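Local coordinates for YjeF-related protein (Enterococcus faecalis, PDB 2R3B) that probably dehydrates the S-form of NAD(P)HX, a damaged hydrate of NAD(P)H, at the expense of ADP, helping to repair the nicotinamide cofactors, at residues K25-L28 / E29-T33; T102-L105 / T106-E110; Q129-K132 / M133-Q137. One frame throughout, in Å; residues are numbered along the deposited sequence.

How the contacts relate
The three contacts follow one another along the chain, each within a single helix: contact 1 in helix 25-31, contact 2 in helix 102-111 and contact 3 in helix 125-137. Contacts 2 and 3 are neighbours, their centres about 11 Å apart, and they touch where Val-109 packs on Gln-137. Strand 114-117 of the large mixed sheet runs between their two helices in sequence. Contact 1 lies some 33 Å, centre to centre, from contact 3, on the opposite side of the chain's centre, against helices 252-269 and 278-292. Contacts 1 and 2 each also touch a second subunit, so both helices lie at an interface within the homotetramer of this ribokinase-like protein.

Contact 1. Residues K25-L28 / E29-T33; sequences KDIL and EEVIT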
ATOM      1  N   LYS B  25      33.910   0.055  -2.363  1.00 21.33           N
ATOM      2  CA  LYS B  25      33.170   0.923  -3.254  1.00 20.75           C
ATOM      3  C   LYS B  25      33.752   0.946  -4.656  1.00 20.26           C
ATOM      4  O   LYS B  25      33.094   1.351  -5.594  1.00 19.45           O
ATOM      5  CB  LYS B  25      33.140   2.334  -2.681  1.00 21.95           C
ATOM      6  CG  LYS B  25      32.283   2.443  -1.443  1.00 27.42           C
ATOM      7  CD  LYS B  25      32.337   3.849  -0.836  1.00 30.83           C
ATOM      8  CE  LYS B  25      31.533   3.923   0.448  1.00 33.30           C
ATOM      9  NZ  LYS B  25      31.383   5.350   0.867  1.00 43.79           N
ATOM     10  N   ASP B  26      35.025   0.568  -4.783  1.00 20.86           N
ATOM     11  CA  ASP B  26      35.642   0.427  -6.060  1.00 21.19           C
ATOM     12  C   ASP B  26      34.792  -0.436  -7.081  1.00 18.50           C
ATOM     13  O   ASP B  26      34.710  -0.129  -8.285  1.00 18.08           O
ATOM     14  CB  ASP B  26      36.995  -0.313  -5.929  1.00 27.33           C
ATOM     15  CG  ASP B  26      38.140   0.560  -5.686  1.00 38.86           C
ATOM     16  OD1 ASP B  26      37.989   1.794  -5.628  1.00 37.67           O
ATOM     17  OD2 ASP B  26      39.231  -0.054  -5.566  1.00 48.55           O
ATOM     18  N   ILE B  27      34.214  -1.517  -6.602  1.00 18.07           N
ATOM     19  CA  ILE B  27      33.419  -2.364  -7.468  1.00 17.94           C
ATOM     20  C   ILE B  27      32.167  -1.646  -8.001  1.00 18.47           C
ATOM     21  O   ILE B  27      31.718  -1.915  -9.134  1.00 17.98           O
ATOM     22  CB  ILE B  27      33.052  -3.669  -6.727  1.00 17.89           C
ATOM     23  CG1 ILE B  27      32.582  -4.741  -7.721  1.00 22.61           C
ATOM     24  CG2 ILE B  27      32.022  -3.420  -5.622  1.00 15.35           C
ATOM     25  CD1 ILE B  27      33.652  -5.264  -8.672  1.00 23.01           C
ATOM     26  N   LEU B  28      31.620  -0.731  -7.203  1.00 18.07           N
ATOM     27  CA  LEU B  28      30.430   0.013  -7.587  1.00 17.97           C
ATOM     28  C   LEU B  28      30.791   1.024  -8.679  1.00 22.37           C
ATOM     29  O   LEU B  28      30.068   1.200  -9.644  1.00 19.16           O
ATOM     30  CB  LEU B  28      29.783   0.690  -6.375  1.00 16.44           C
ATOM     31  CG  LEU B  28      29.295  -0.196  -5.231  1.00 20.02           C
ATOM     32  CD1 LEU B  28      28.684   0.688  -4.161  1.00 18.08           C
ATOM     33  CD2 LEU B  28      28.296  -1.260  -5.733  1.00 21.86           C
ATOM     34  N   GLU B  29      31.949   1.672  -8.545  1.00 21.16           N
ATOM     35  CA  GLU B  29      32.393   2.618  -9.553  1.00 25.41           C
ATOM     36  C   GLU B  29      32.672   1.971 -10.885  1.00 24.77           C
ATOM     37  O   GLU B  29      32.379   2.543 -11.933  1.00 28.66           O
ATOM     38  CB  GLU B  29      33.656   3.371  -9.018  1.00 29.25           C
ATOM     39  CG  GLU B  29      33.288   4.231  -7.836  1.00 28.05           C
ATOM     40  CD  GLU B  29      34.488   4.804  -7.112  1.00 41.78           C
ATOM     41  OE1 GLU B  29      35.644   4.404  -7.433  1.00 37.69           O
ATOM     42  OE2 GLU B  29      34.245   5.646  -6.220  1.00 48.90           O
ATOM     43  N   GLU B  30      33.179   0.752 -10.839  1.00 23.25           N
ATOM     44  CA  GLU B  30      33.505  -0.023 -11.999  1.00 24.38           C
ATOM     45  C   GLU B  30      32.241  -0.459 -12.712  1.00 23.30           C
ATOM     46  O   GLU B  30      32.135  -0.303 -13.920  1.00 24.10           O
ATOM     47  CB  GLU B  30      34.307  -1.255 -11.595  1.00 23.99           C
ATOM     48  CG  GLU B  30      34.709  -2.153 -12.760  1.00 27.81           C
ATOM     49  CD  GLU B  30      35.525  -3.388 -12.381  1.00 33.82           C
ATOM     50  OE1 GLU B  30      36.218  -3.402 -11.332  1.00 41.65           O
ATOM     51  OE2 GLU B  30      35.465  -4.360 -13.165  1.00 43.24           O
ATOM     52  N   VAL B  31      31.298  -1.011 -11.958  1.00 18.11           N
ATOM     53  CA  VAL B  31      30.105  -1.677 -12.529  1.00 17.85           C
ATOM     54  C   VAL B  31      28.995  -0.699 -12.930  1.00 16.70           C
ATOM     55  O   VAL B  31      28.400  -0.836 -14.009  1.00 19.53           O
ATOM     56  CB  VAL B  31      29.559  -2.725 -11.503  1.00 17.59           C
ATOM     57  CG1 VAL B  31      28.194  -3.291 -11.951  1.00 16.14           C
ATOM     58  CG2 VAL B  31      30.571  -3.851 -11.324  1.00 18.90           C
ATOM     59  N   ILE B  32      28.691   0.273 -12.066  1.00 14.76           N
ATOM     60  CA  ILE B  32      27.541   1.138 -12.281  1.00 16.71           C
ATOM     61  C   ILE B  32      27.973   2.256 -13.196  1.00 17.29           C
ATOM     62  O   ILE B  32      28.693   3.139 -12.783  1.00 20.83           O
ATOM     63  CB  ILE B  32      26.978   1.716 -10.988  1.00 14.04           C
ATOM     64  CG1 ILE B  32      26.585   0.566 -10.026  1.00 18.15           C
ATOM     65  CG2 ILE B  32      25.789   2.680 -11.286  1.00 19.08           C
ATOM     66  CD1 ILE B  32      26.191   1.042  -8.635  1.00 17.24           C
ATOM     67  N   THR B  33      27.536   2.180 -14.444  1.00 19.16           N
ATOM     68  CA  THR B  33      27.923   3.128 -15.467  1.00 20.63           C
ATOM     69  C   THR B  33      26.846   4.196 -15.654  1.00 21.94           C
ATOM     70  O   THR B  33      25.665   3.986 -15.365  1.00 24.50           O
ATOM     71  CB  THR B  33      28.241   2.387 -16.783  1.00 20.95           C
ATOM     72  OG1 THR B  33      27.182   1.506 -17.117  1.00 23.28           O
ATOM     73  CG2 THR B  33      29.554   1.549 -16.640  1.00 20.98           C
TER
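Four successive i to i+4 hydrogen bonds, from Glu-29 N to Lys-25 O through Ile-32 N to Leu-28 O, bind residues 25-28 to 29-33 as a short right-handed alpha-helix. They shorten steadily along the chain. The first, Glu-29 N to Lys-25 O, measures 3.2 Å. The last, Ile-32 N to Leu-28 O, measures 2.9 Å. Ile-32 still gives its amide to the helix but is the first residue to leave helical backbone angles.

One side of this turn is apolar. Ile-27 CG1 lies 4.2 Å from Val-31 CG2, while the same methyl of Val-31 rests 3.1 Å from Ile-27 O. One residue further along, Leu-28 CB meets Ile-32 CD1 at 4.3 Å; with CG1 of Ile-32 beside its own backbone N (chi1 -58°), the branch runs back over the Leu-28 carbonyl. In the ribokinase-like fold of this chain, the helix is an amphipathic element near the N-terminus: Ile-27 and Leu-28 pack on Tyr-260 of helix 252-269, and Ile-32 on Met-289 of helix 278-292.

Three acidic side chains, Asp-26, Glu-29 and Glu-30, lie on the exposed side. Asp-26 OD1 and Glu-29 OE1 come within 3.9 Å, their carboxylate planes turned 43° apart, a proximity that would probably raise the proton affinity of both. Glu-30, fully extended with CG anti to its backbone N (chi1 -180°), lays OE1 4.1 Å from Ile-27 CD1; that oxygen also forms a salt bridge with Arg-21. Beyond the helix, Thr-33 O accepts a hydrogen bond from the hydroxyl of Tyr-274 of a second subunit, which also packs on Ile-32.

Contact 2. Residues T102-L105 / T106-E110; sequences TVLL and TNVVE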
ATOM      1  N   THR B 102       0.794 -21.611 -19.292  1.00 15.97           N
ATOM      2  CA  THR B 102       1.955 -22.361 -19.807  1.00 15.39           C
ATOM      3  C   THR B 102       2.595 -21.675 -21.020  1.00 15.24           C
ATOM      4  O   THR B 102       3.798 -21.523 -21.087  1.00 15.00           O
ATOM      5  CB  THR B 102       1.532 -23.793 -20.217  1.00 18.96           C
ATOM      6  OG1 THR B 102       0.836 -24.389 -19.126  1.00 19.38           O
ATOM      7  CG2 THR B 102       2.772 -24.674 -20.576  1.00 20.21           C
ATOM      8  N   VAL B 103       1.783 -21.299 -21.988  1.00 15.45           N
ATOM      9  CA  VAL B 103       2.290 -20.702 -23.214  1.00 16.07           C
ATOM     10  C   VAL B 103       2.864 -19.317 -22.970  1.00 16.22           C
ATOM     11  O   VAL B 103       3.967 -19.001 -23.400  1.00 13.13           O
ATOM     12  CB  VAL B 103       1.205 -20.699 -24.286  1.00 16.27           C
ATOM     13  CG1 VAL B 103       1.708 -19.959 -25.559  1.00 16.48           C
ATOM     14  CG2 VAL B 103       0.779 -22.185 -24.575  1.00 15.00           C
ATOM     15  N   LEU B 104       2.128 -18.507 -22.232  1.00 14.37           N
ATOM     16  CA  LEU B 104       2.577 -17.137 -21.943  1.00 14.78           C
ATOM     17  C   LEU B 104       3.855 -17.129 -21.108  1.00 14.38           C
ATOM     18  O   LEU B 104       4.768 -16.344 -21.354  1.00 13.57           O
ATOM     19  CB  LEU B 104       1.468 -16.402 -21.215  1.00 15.26           C
ATOM     20  CG  LEU B 104       1.772 -14.926 -20.936  1.00 14.47           C
ATOM     21  CD1 LEU B 104       2.219 -14.189 -22.224  1.00 18.02           C
ATOM     22  CD2 LEU B 104       0.524 -14.280 -20.324  1.00 16.15           C
ATOM     23  N   LEU B 105       3.955 -18.023 -20.139  1.00 12.59           N
ATOM     24  CA  LEU B 105       5.161 -18.060 -19.310  1.00 14.70           C
ATOM     25  C   LEU B 105       6.373 -18.494 -20.161  1.00 16.07           C
ATOM     26  O   LEU B 105       7.476 -17.942 -20.051  1.00 13.48           O
ATOM     27  CB  LEU B 105       4.934 -18.925 -18.085  1.00 16.68           C
ATOM     28  CG  LEU B 105       5.116 -20.426 -18.024  1.00 15.86           C
ATOM     29  CD1 LEU B 105       6.613 -20.814 -17.976  1.00 17.79           C
ATOM     30  CD2 LEU B 105       4.404 -20.949 -16.761  1.00 18.08           C
ATOM     31  N   THR B 106       6.154 -19.423 -21.088  1.00 15.06           N
ATOM     32  CA  THR B 106       7.192 -19.806 -22.028  1.00 12.68           C
ATOM     33  C   THR B 106       7.617 -18.649 -22.925  1.00 13.97           C
ATOM     34  O   THR B 106       8.792 -18.466 -23.198  1.00 15.16           O
ATOM     35  CB  THR B 106       6.690 -21.026 -22.839  1.00 15.83           C
ATOM     36  OG1 THR B 106       6.429 -22.104 -21.907  1.00 13.25           O
ATOM     37  CG2 THR B 106       7.664 -21.429 -23.918  1.00 14.63           C
ATOM     38  N   ASN B 107       6.667 -17.826 -23.336  1.00 14.99           N
ATOM     39  CA  ASN B 107       6.935 -16.676 -24.165  1.00 16.44           C
ATOM     40  C   ASN B 107       7.811 -15.680 -23.440  1.00 15.02           C
ATOM     41  O   ASN B 107       8.801 -15.182 -23.999  1.00 15.82           O
ATOM     42  CB  ASN B 107       5.614 -16.030 -24.553  1.00 12.78           C
ATOM     43  CG  ASN B 107       5.713 -15.091 -25.712  1.00 24.08           C
ATOM     44  OD1 ASN B 107       6.791 -14.701 -26.178  1.00 25.61           O
ATOM     45  ND2 ASN B 107       4.551 -14.751 -26.231  1.00 25.48           N
ATOM     46  N   VAL B 108       7.438 -15.354 -22.209  1.00 14.45           N
ATOM     47  CA  VAL B 108       8.205 -14.375 -21.453  1.00 13.02           C
ATOM     48  C   VAL B 108       9.598 -14.888 -21.107  1.00 12.72           C
ATOM     49  O   VAL B 108      10.576 -14.135 -21.136  1.00 13.70           O
ATOM     50  CB  VAL B 108       7.446 -13.792 -20.217  1.00 17.91           C
ATOM     51  CG1 VAL B 108       6.077 -13.224 -20.640  1.00 13.77           C
ATOM     52  CG2 VAL B 108       7.293 -14.771 -19.106  1.00 17.98           C
ATOM     53  N   VAL B 109       9.723 -16.162 -20.793  1.00 12.61           N
ATOM     54  CA  VAL B 109      11.062 -16.715 -20.562  1.00 12.37           C
ATOM     55  C   VAL B 109      11.925 -16.681 -21.837  1.00 14.10           C
ATOM     56  O   VAL B 109      13.120 -16.362 -21.788  1.00 16.15           O
ATOM     57  CB  VAL B 109      10.968 -18.159 -20.009  1.00 13.70           C
ATOM     58  CG1 VAL B 109      12.321 -18.835 -20.084  1.00 17.94           C
ATOM     59  CG2 VAL B 109      10.376 -18.133 -18.605  1.00 15.50           C
ATOM     60  N   GLU B 110      11.314 -16.973 -22.983  1.00 15.94           N
ATOM     61  CA  GLU B 110      12.025 -16.964 -24.277  1.00 16.12           C
ATOM     62  C   GLU B 110      12.606 -15.582 -24.619  1.00 15.14           C
ATOM     63  O   GLU B 110      13.697 -15.487 -25.178  1.00 16.62           O
ATOM     64  CB  GLU B 110      11.089 -17.407 -25.377  1.00 16.51           C
ATOM     65  CG  GLU B 110      11.768 -17.793 -26.666  1.00 19.96           C
ATOM     66  CD  GLU B 110      12.127 -16.615 -27.565  1.00 28.77           C
ATOM     67  OE1 GLU B 110      11.493 -15.514 -27.465  1.00 30.50           O
ATOM     68  OE2 GLU B 110      13.042 -16.797 -28.427  1.00 35.87           O
TER
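Thr-102 O is gripped twice by Thr-106, through its hydroxyl and its amide. Thr-106 OG1 donates to Thr-102 O at 2.8 Å, and Thr-106 N reaches the same oxygen at 3.2 Å; the two donors approach from opposite faces of the carbonyl plane. The hydroxyl is brought there by chi1 of -60°, which sets OG1 beside the backbone N of its own residue and turns it back toward the preceding turn.

The next three amides, Asn-107, Val-108 and Val-109, continue the i to i+4 bonding of the alpha-helix onto Val-103, Leu-104 and Leu-105. Asn-107 OD1 accepts a hydrogen bond from Gln-111 NE2, one turn on.

Packing within the helix is lighter. Leu-104 CD1 approaches Val-108 CG1 at 4.3 Å, and this pair borders Gln-55 of a second subunit. Leu-105 holds CG between its backbone N and carbonyl carbon (chi1 86°), a crowded setting that leaves CD1 3.4 Å from Thr-106 N. Through Leu-105 and Val-108, helix 102-111 packs on Val-97 of strand 95-97 and Ile-78 of strand 74-78 in the mixed sheet.

Folding the threonine hydroxyl onto the helix's own carbonyl provides a backbone partner for its proton; the bond from OG1 to Thr-102 O probably holds the side chain in this rotamer, and the carbonyl oxygen serves two donors.

Contact 3. Residues Q129-K132 / M133-Q137; sequences QILK and MVLAQ
In the conformer described, one of two modelled, Met-133, present as selenomethionine, reaches back along the helix to Gln-129. Its amide donates to Gln-129 O at 3.0 Å, and its side chain runs over that same carbonyl, with CG 3.3 Å from Gln-129 O. CG lies beside the residue's own backbone N (chi1 -68°), a setting that carries SE to within 4.1 Å of Gln-129 CG, so the selenium's nearest glutamine atom is the aliphatic CG. The terminal bend (chi3 55°) then turns CE toward Thr-106. Given the second conformer, these SE and CE contacts are tentative.

Val-134 bonds through its amide to Ile-130 O, and its CG2 branch faces Ile-130 CG2 at 4.3 Å, methyl to methyl.

Leu-135 makes the closest apolar meeting between 129-132 and 133-137. Its CD1 sits 3.8 Å from Leu-131 CG, and Leu-131 CD1 in turn lies 4.0 Å from Leu-135 CG, so the two side chains meet at a slant, each through its CG and CD1. Leu-135 N also bonds to Leu-131 O.

Ala-136 N bonds to Lys-132 O at 2.9 Å, and its CB rests against the same carbonyl. Gln-137 N bonds to Met-133 O at the end of the helix.

Helix 125-137 is the crossover of a beta-alpha-beta unit between parallel strands 114-117 and 143-147. Leu-131 and Val-134 pack on Ile-117, with Val-134 also touching Ile-115. Leu-131 meets Leu-153 and Leu-135 meets Phe-154 on helix 149-156, while Ile-130 lies against Leu-105 of helix 102-111, where in one of its two conformers Gln-137 NE2 probably bonds to Thr-106 O.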
ATOM      1  N   GLN B 129       8.027 -28.791 -11.763  1.00 22.88           N
ATOM      2  CA  GLN B 129       7.728 -28.682 -13.176  1.00 22.30           C
ATOM      3  C   GLN B 129       8.223 -27.396 -13.784  1.00 21.85           C
ATOM      4  O   GLN B 129       8.821 -27.409 -14.848  1.00 22.11           O
ATOM      5  CB  GLN B 129       6.209 -28.772 -13.425  1.00 23.25           C
ATOM      6  CG  GLN B 129       5.837 -28.606 -14.889  1.00 28.18           C
ATOM      7  CD  GLN B 129       4.389 -29.028 -15.181  1.00 28.94           C
ATOM      8  OE1 GLN B 129       3.485 -28.707 -14.423  1.00 48.28           O
ATOM      9  NE2 GLN B 129       4.183 -29.752 -16.272  1.00 33.78           N
ATOM     10  N   ILE B 130       7.945 -26.270 -13.124  1.00 22.90           N
ATOM     11  CA  ILE B 130       8.396 -24.969 -13.630  1.00 20.69           C
ATOM     12  C   ILE B 130       9.930 -24.915 -13.750  1.00 19.35           C
ATOM     13  O   ILE B 130      10.475 -24.447 -14.765  1.00 19.10           O
ATOM     14  CB  ILE B 130       7.909 -23.798 -12.739  1.00 23.56           C
ATOM     15  CG1 ILE B 130       6.375 -23.743 -12.646  1.00 29.71           C
ATOM     16  CG2 ILE B 130       8.380 -22.451 -13.344  1.00 22.28           C
ATOM     17  CD1 ILE B 130       5.697 -23.173 -13.906  1.00 32.97           C
ATOM     18  N   LEU B 131      10.632 -25.403 -12.736  1.00 19.84           N
ATOM     19  CA  LEU B 131      12.113 -25.464 -12.819  1.00 20.18           C
ATOM     20  C   LEU B 131      12.578 -26.289 -14.028  1.00 18.50           C
ATOM     21  O   LEU B 131      13.437 -25.863 -14.783  1.00 17.70           O
ATOM     22  CB  LEU B 131      12.717 -26.050 -11.537  1.00 20.67           C
ATOM     23  CG  LEU B 131      14.241 -26.201 -11.518  1.00 20.64           C
ATOM     24  CD1 LEU B 131      14.906 -24.856 -11.699  1.00 19.30           C
ATOM     25  CD2 LEU B 131      14.706 -26.855 -10.224  1.00 19.03           C
ATOM     26  N   LYS B 132      12.008 -27.473 -14.219  1.00 20.21           N
ATOM     27  CA  LYS B 132      12.390 -28.270 -15.392  1.00 21.28           C
ATOM     28  C   LYS B 132      12.122 -27.535 -16.701  1.00 19.52           C
ATOM     29  O   LYS B 132      12.938 -27.603 -17.599  1.00 20.68           O
ATOM     30  CB  LYS B 132      11.607 -29.564 -15.458  1.00 22.58           C
ATOM     31  CG  LYS B 132      11.909 -30.556 -14.396  1.00 26.03           C
ATOM     32  CD  LYS B 132      11.134 -31.828 -14.715  1.00 32.70           C
ATOM     33  CE  LYS B 132      10.791 -32.645 -13.528  1.00 40.32           C
ATOM     34  NZ  LYS B 132       9.876 -33.732 -14.032  1.00 39.38           N
HETATM   35  N   MSE B 133      10.954 -26.883 -16.818  1.00 20.91           N
HETATM   36  CA  MSE B 133      10.623 -26.152 -18.043  0.80 22.30           C
HETATM   37  C   MSE B 133      11.660 -25.082 -18.280  1.00 21.53           C
HETATM   38  O   MSE B 133      12.155 -24.930 -19.382  1.00 21.72           O
HETATM   39  CB  MSE B 133       9.206 -25.553 -17.982  0.80 22.39           C
HETATM   40  CG  MSE B 133       8.107 -26.595 -18.007  0.80 24.62           C
HETATM   41 SE   MSE B 133       6.335 -25.818 -17.795  0.60 26.14          SE
HETATM   42  CE  MSE B 133       6.409 -24.640 -19.165  0.80 29.08           C
ATOM     43  N   VAL B 134      12.022 -24.355 -17.226  1.00 20.82           N
ATOM     44  CA  VAL B 134      12.986 -23.273 -17.368  1.00 19.24           C
ATOM     45  C   VAL B 134      14.367 -23.757 -17.715  1.00 20.49           C
ATOM     46  O   VAL B 134      15.051 -23.186 -18.560  1.00 21.89           O
ATOM     47  CB  VAL B 134      13.052 -22.414 -16.072  1.00 20.82           C
ATOM     48  CG1 VAL B 134      14.305 -21.517 -16.055  1.00 24.56           C
ATOM     49  CG2 VAL B 134      11.771 -21.616 -15.935  1.00 19.58           C
ATOM     50  N   LEU B 135      14.807 -24.815 -17.054  1.00 22.24           N
ATOM     51  CA  LEU B 135      16.102 -25.380 -17.367  1.00 21.59           C
ATOM     52  C   LEU B 135      16.108 -25.890 -18.812  1.00 24.31           C
ATOM     53  O   LEU B 135      17.099 -25.726 -19.495  1.00 24.03           O
ATOM     54  CB  LEU B 135      16.446 -26.523 -16.424  1.00 23.69           C
ATOM     55  CG  LEU B 135      16.733 -26.102 -14.978  1.00 24.56           C
ATOM     56  CD1 LEU B 135      16.860 -27.347 -14.095  1.00 27.23           C
ATOM     57  CD2 LEU B 135      17.974 -25.270 -14.913  1.00 26.48           C
ATOM     58  N   ALA B 136      15.014 -26.508 -19.254  1.00 24.42           N
ATOM     59  CA  ALA B 136      14.938 -27.050 -20.627  1.00 25.19           C
ATOM     60  C   ALA B 136      14.983 -25.922 -21.652  1.00 25.31           C
ATOM     61  O   ALA B 136      15.623 -26.037 -22.701  1.00 28.06           O
ATOM     62  CB  ALA B 136      13.659 -27.845 -20.807  1.00 24.35           C
ATOM     63  N   GLN B 137      14.298 -24.825 -21.322  1.00 25.33           N
ATOM     64  CA  GLN B 137      14.142 -23.689 -22.234  0.70 23.95           C
ATOM     65  C   GLN B 137      15.352 -22.753 -22.310  1.00 24.30           C
ATOM     66  O   GLN B 137      15.493 -21.974 -23.244  1.00 22.44           O
ATOM     67  CB  GLN B 137      12.909 -22.884 -21.801  0.70 23.65           C
ATOM     68  CG  GLN B 137      12.371 -22.072 -22.914  0.70 29.82           C
ATOM     69  CD  GLN B 137      11.202 -21.200 -22.531  0.70 19.18           C
ATOM     70  OE1 GLN B 137      10.422 -21.529 -21.623  0.70 22.71           O
ATOM     71  NE2 GLN B 137      11.026 -20.124 -23.276  0.70 14.11           N
TER